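Local coordinates for putative 2OG-Fe(II) oxygenase family protein (Caulobacter crescentus CB15, PDB 3OOX) that probably uses iron and 2-oxoglutarate to form ethylene and to oxidise L-arginine to guanidine and glutamate semialdehyde, at residues T65-G78 and A113-P125. Sequence-based numbering, arbitrary orientation.
Sequences TKKQYAGVKGGARG and AHMADNVWPAEIP. With EDO (1,2-ethanediol), chain D; EDO (1,2-ethanediol), chain K; EDO (1,2-ethanediol), chain L.
In the N-terminal region of this putative 2OG-Fe(II) oxygenase, of the non-haem dioxygenase type, the loop after helix 63-66 runs along the extended segment 113-125, joined by Y69 to E123 and by R77 to A116. The Y69 hydroxyl reaches the type I turn from P121 to I124. Y69 OH donates a short bond of 2.6 Å to E123 OE1, on the syn side of the carboxylate. A122 N donates to Y69 OH (3.2 Å), with a bent angle of 139°. P121 lies over one face of the ring and Q68 CB over the opposite face. E123 bends at chi2 (84°), which brings its carboxylate back to 65-78. There Q68 NE2 donates to E123 OE2 at 2.9 Å, from above the carboxylate plane, and T65 CG2 packs on E123 CD at 3.5 Å. A phenylalanine at Y69 would probably keep the ring packing but leave E123 OE1 and A122 N without this shared partner. At the other end, R77 NE donates to A116 O (2.9 Å), and water 1 links NH2 to that same oxygen. NH1 turns back to A76 O, so two carbonyls hold the guanidinium. Between these ends, V119 CG2 lies 3.6 Å from G78 CA. G78 opens edge strand 78-80 and pairs with H100 of strand 97-101. P121 also packs on F58 of helix 45-59, while W120 turns to helix 127-152.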
# COMPACT_ATOMS: atom_id res chain seq x y z
N THR A 65 6.48 -25.59 -7.59
CA THR A 65 5.96 -25.61 -6.25
C THR A 65 5.16 -24.30 -6.01
O THR A 65 4.05 -24.30 -5.47
CB THR A 65 7.10 -25.72 -5.21
OG1 THR A 65 7.88 -26.90 -5.49
CG2 THR A 65 6.56 -25.76 -3.78
N LYS A 66 5.75 -23.19 -6.44
CA LYS A 66 5.08 -21.89 -6.31
C LYS A 66 3.78 -21.87 -7.12
O LYS A 66 2.79 -21.30 -6.66
CB LYS A 66 6.01 -20.73 -6.70
CG LYS A 66 7.23 -20.61 -5.74
CD LYS A 66 8.14 -19.41 -6.02
CE LYS A 66 8.90 -19.51 -7.34
NZ LYS A 66 9.94 -18.43 -7.47
N LYS A 67 3.77 -22.50 -8.28
CA LYS A 67 2.61 -22.44 -9.19
C LYS A 67 1.41 -23.27 -8.72
O LYS A 67 0.32 -23.15 -9.28
CB LYS A 67 3.02 -22.80 -10.61
CG LYS A 67 3.76 -21.63 -11.30
CD LYS A 67 4.14 -21.94 -12.72
CE LYS A 67 4.64 -20.69 -13.44
NZ LYS A 67 5.02 -21.04 -14.86
N GLN A 68 1.61 -24.09 -7.70
CA GLN A 68 0.49 -24.72 -7.02
C GLN A 68 -0.48 -23.65 -6.53
O GLN A 68 -1.67 -23.90 -6.37
CB GLN A 68 0.98 -25.52 -5.82
CG GLN A 68 1.80 -26.74 -6.18
CD GLN A 68 2.33 -27.46 -4.96
OE1 GLN A 68 2.06 -28.64 -4.76
NE2 GLN A 68 3.10 -26.76 -4.15
N TYR A 69 0.05 -22.46 -6.26
CA TYR A 69 -0.71 -21.37 -5.63
C TYR A 69 -1.07 -20.26 -6.62
O TYR A 69 -1.55 -19.20 -6.21
CB TYR A 69 0.06 -20.81 -4.43
CG TYR A 69 0.52 -21.91 -3.51
CD1 TYR A 69 -0.41 -22.57 -2.70
CD2 TYR A 69 1.83 -22.35 -3.49
CE1 TYR A 69 -0.04 -23.63 -1.89
CE2 TYR A 69 2.23 -23.41 -2.67
CZ TYR A 69 1.28 -24.05 -1.88
OH TYR A 69 1.65 -25.10 -1.05
N ALA A 70 -0.83 -20.53 -7.90
CA ALA A 70 -1.15 -19.60 -8.99
C ALA A 70 -2.56 -19.83 -9.53
O ALA A 70 -3.17 -20.87 -9.29
CB ALA A 70 -0.15 -19.75 -10.13
N GLY A 71 -3.05 -18.85 -10.30
CA GLY A 71 -4.35 -18.92 -10.92
C GLY A 71 -5.51 -18.87 -9.95
O GLY A 71 -6.59 -19.35 -10.25
N VAL A 72 -5.28 -18.33 -8.76
CA VAL A 72 -6.32 -18.23 -7.73
C VAL A 72 -6.96 -16.85 -7.84
O VAL A 72 -6.33 -15.84 -7.55
CB VAL A 72 -5.77 -18.49 -6.30
CG1 VAL A 72 -6.89 -18.40 -5.25
CG2 VAL A 72 -5.08 -19.84 -6.25
N LYS A 73 -8.23 -16.82 -8.22
CA LYS A 73 -9.01 -15.58 -8.21
C LYS A 73 -8.28 -14.45 -8.95
O LYS A 73 -8.22 -13.31 -8.50
CB LYS A 73 -9.37 -15.16 -6.78
CG LYS A 73 -10.23 -16.18 -6.06
CD LYS A 73 -11.70 -16.14 -6.60
CE LYS A 73 -12.55 -17.19 -5.98
NZ LYS A 73 -13.99 -17.12 -6.58
N GLY A 74 -7.74 -14.81 -10.10
CA GLY A 74 -7.13 -13.83 -10.99
C GLY A 74 -5.89 -13.19 -10.43
O GLY A 74 -5.44 -12.15 -10.92
N GLY A 75 -5.28 -13.85 -9.45
CA GLY A 75 -4.09 -13.36 -8.78
C GLY A 75 -4.37 -12.51 -7.55
O GLY A 75 -3.45 -12.06 -6.87
N ALA A 76 -5.65 -12.35 -7.19
CA ALA A 76 -6.00 -11.58 -6.04
C ALA A 76 -5.63 -12.26 -4.72
O ALA A 76 -5.55 -11.61 -3.67
CB ALA A 76 -7.52 -11.30 -6.07
N ARG A 77 -5.45 -13.58 -4.77
CA ARG A 77 -4.96 -14.35 -3.63
C ARG A 77 -3.88 -15.28 -4.13
O ARG A 77 -3.94 -15.72 -5.25
CB ARG A 77 -6.10 -15.18 -3.02
CG ARG A 77 -7.32 -14.37 -2.52
CD ARG A 77 -7.02 -13.56 -1.30
NE ARG A 77 -8.19 -12.80 -0.83
CZ ARG A 77 -8.43 -11.52 -1.12
NH1 ARG A 77 -7.62 -10.81 -1.89
NH2 ARG A 77 -9.51 -10.91 -0.62
N GLY A 78 -2.88 -15.56 -3.30
CA GLY A 78 -1.83 -16.47 -3.72
C GLY A 78 -0.79 -15.88 -4.66
O GLY A 78 -0.44 -14.70 -4.56
N ALA A 113 -18.94 -13.70 0.22
CA ALA A 113 -19.43 -13.86 -1.15
C ALA A 113 -18.61 -13.09 -2.18
O ALA A 113 -18.62 -13.46 -3.37
CB ALA A 113 -20.89 -13.46 -1.23
N HIS A 114 -17.87 -12.05 -1.78
CA HIS A 114 -17.06 -11.30 -2.74
C HIS A 114 -15.58 -11.18 -2.35
O HIS A 114 -14.77 -10.69 -3.15
CB HIS A 114 -17.62 -9.92 -3.01
CG HIS A 114 -17.39 -8.94 -1.89
ND1 HIS A 114 -18.20 -8.93 -0.76
CD2 HIS A 114 -16.48 -7.96 -1.72
CE1 HIS A 114 -17.77 -7.98 0.05
NE2 HIS A 114 -16.74 -7.38 -0.50
N MSE A 115 -15.20 -11.66 -1.16
CA MSE A 115 -13.80 -11.66 -0.70
C MSE A 115 -13.33 -13.08 -0.52
O MSE A 115 -13.79 -13.81 0.38
CB MSE A 115 -13.67 -10.89 0.62
CG MSE A 115 -13.69 -9.42 0.39
SE MSE A 115 -13.80 -8.32 1.97
CE MSE A 115 -12.29 -8.98 2.91
N ALA A 116 -12.43 -13.51 -1.41
CA ALA A 116 -12.01 -14.87 -1.44
C ALA A 116 -11.11 -15.26 -0.27
O ALA A 116 -10.34 -14.46 0.27
CB ALA A 116 -11.26 -15.17 -2.80
N ASP A 117 -11.20 -16.53 0.11
CA ASP A 117 -10.35 -17.09 1.13
C ASP A 117 -8.88 -16.99 0.72
O ASP A 117 -8.55 -17.07 -0.47
CB ASP A 117 -10.63 -18.58 1.37
CG ASP A 117 -11.96 -18.85 2.06
OD1 ASP A 117 -12.60 -17.91 2.58
OD2 ASP A 117 -12.37 -20.04 2.08
N ASN A 118 -8.02 -16.83 1.71
CA ASN A 118 -6.56 -16.94 1.50
C ASN A 118 -6.18 -18.38 1.19
O ASN A 118 -6.86 -19.33 1.61
CB ASN A 118 -5.78 -16.47 2.71
CG ASN A 118 -5.71 -14.98 2.78
OD1 ASN A 118 -5.46 -14.31 1.76
ND2 ASN A 118 -5.99 -14.42 3.99
N VAL A 119 -5.08 -18.52 0.47
CA VAL A 119 -4.39 -19.79 0.35
C VAL A 119 -3.05 -19.60 1.05
O VAL A 119 -2.63 -18.48 1.33
CB VAL A 119 -4.23 -20.23 -1.13
CG1 VAL A 119 -5.61 -20.47 -1.77
CG2 VAL A 119 -3.39 -19.17 -1.96
N TRP A 120 -2.37 -20.72 1.35
CA TRP A 120 -1.13 -20.71 2.13
C TRP A 120 -0.16 -21.76 1.60
O TRP A 120 -0.60 -22.84 1.19
CB TRP A 120 -1.38 -20.96 3.62
CG TRP A 120 -2.35 -20.03 4.23
CD1 TRP A 120 -3.67 -20.29 4.51
CD2 TRP A 120 -2.13 -18.66 4.57
NE1 TRP A 120 -4.27 -19.17 5.04
CE2 TRP A 120 -3.34 -18.17 5.12
CE3 TRP A 120 -1.01 -17.82 4.55
CZ2 TRP A 120 -3.47 -16.85 5.57
CZ3 TRP A 120 -1.15 -16.51 5.03
CH2 TRP A 120 -2.37 -16.06 5.54
N PRO A 121 1.14 -21.44 1.61
CA PRO A 121 2.12 -22.41 1.09
C PRO A 121 2.57 -23.41 2.15
O PRO A 121 3.33 -23.06 3.03
CB PRO A 121 3.30 -21.52 0.66
CG PRO A 121 3.22 -20.34 1.55
CD PRO A 121 1.77 -20.16 1.98
N ALA A 122 2.11 -24.65 2.04
CA ALA A 122 2.45 -25.69 3.03
C ALA A 122 3.96 -25.88 3.21
O ALA A 122 4.42 -26.27 4.30
CB ALA A 122 1.83 -27.01 2.62
N GLU A 123 4.72 -25.61 2.16
CA GLU A 123 6.17 -25.83 2.15
C GLU A 123 6.98 -24.88 3.04
O GLU A 123 8.17 -25.15 3.31
CB GLU A 123 6.71 -25.78 0.71
CG GLU A 123 6.15 -26.87 -0.20
CD GLU A 123 4.79 -26.58 -0.84
OE1 GLU A 123 4.21 -25.47 -0.66
OE2 GLU A 123 4.31 -27.48 -1.56
N ILE A 124 6.36 -23.78 3.47
CA ILE A 124 6.99 -22.80 4.35
C ILE A 124 6.11 -22.78 5.60
O ILE A 124 5.16 -22.00 5.70
CB ILE A 124 7.07 -21.36 3.72
CG1 ILE A 124 7.63 -21.41 2.29
CG2 ILE A 124 7.87 -20.40 4.64
CD1 ILE A 124 8.98 -22.09 2.15
N PRO A 125 6.39 -23.69 6.55
CA PRO A 125 5.51 -23.84 7.68
C PRO A 125 5.20 -22.58 8.49
O PRO A 125 4.08 -22.43 8.95
CB PRO A 125 6.24 -24.88 8.55
CG PRO A 125 7.03 -25.67 7.59
CD PRO A 125 7.46 -24.72 6.54
C1 EDO D . -15.85 -14.37 -5.04
O1 EDO D . -14.74 -14.49 -5.94
C2 EDO D . -15.32 -14.60 -3.63
O2 EDO D . -14.84 -15.94 -3.46
C1 EDO K . -10.04 -19.90 -3.90
O1 EDO K . -9.57 -21.23 -3.97
C2 EDO K . -9.46 -19.26 -2.63
O2 EDO K . -9.96 -17.95 -2.56
C1 EDO L . 0.76 -23.29 6.63
O1 EDO L . -0.60 -23.24 6.19
C2 EDO L . 1.66 -22.70 5.56
O2 EDO L . 2.24 -21.47 6.01
O HOH W 1 -10.56 -12.17 1.79
O HOH W 2 -4.02 -15.67 -0.13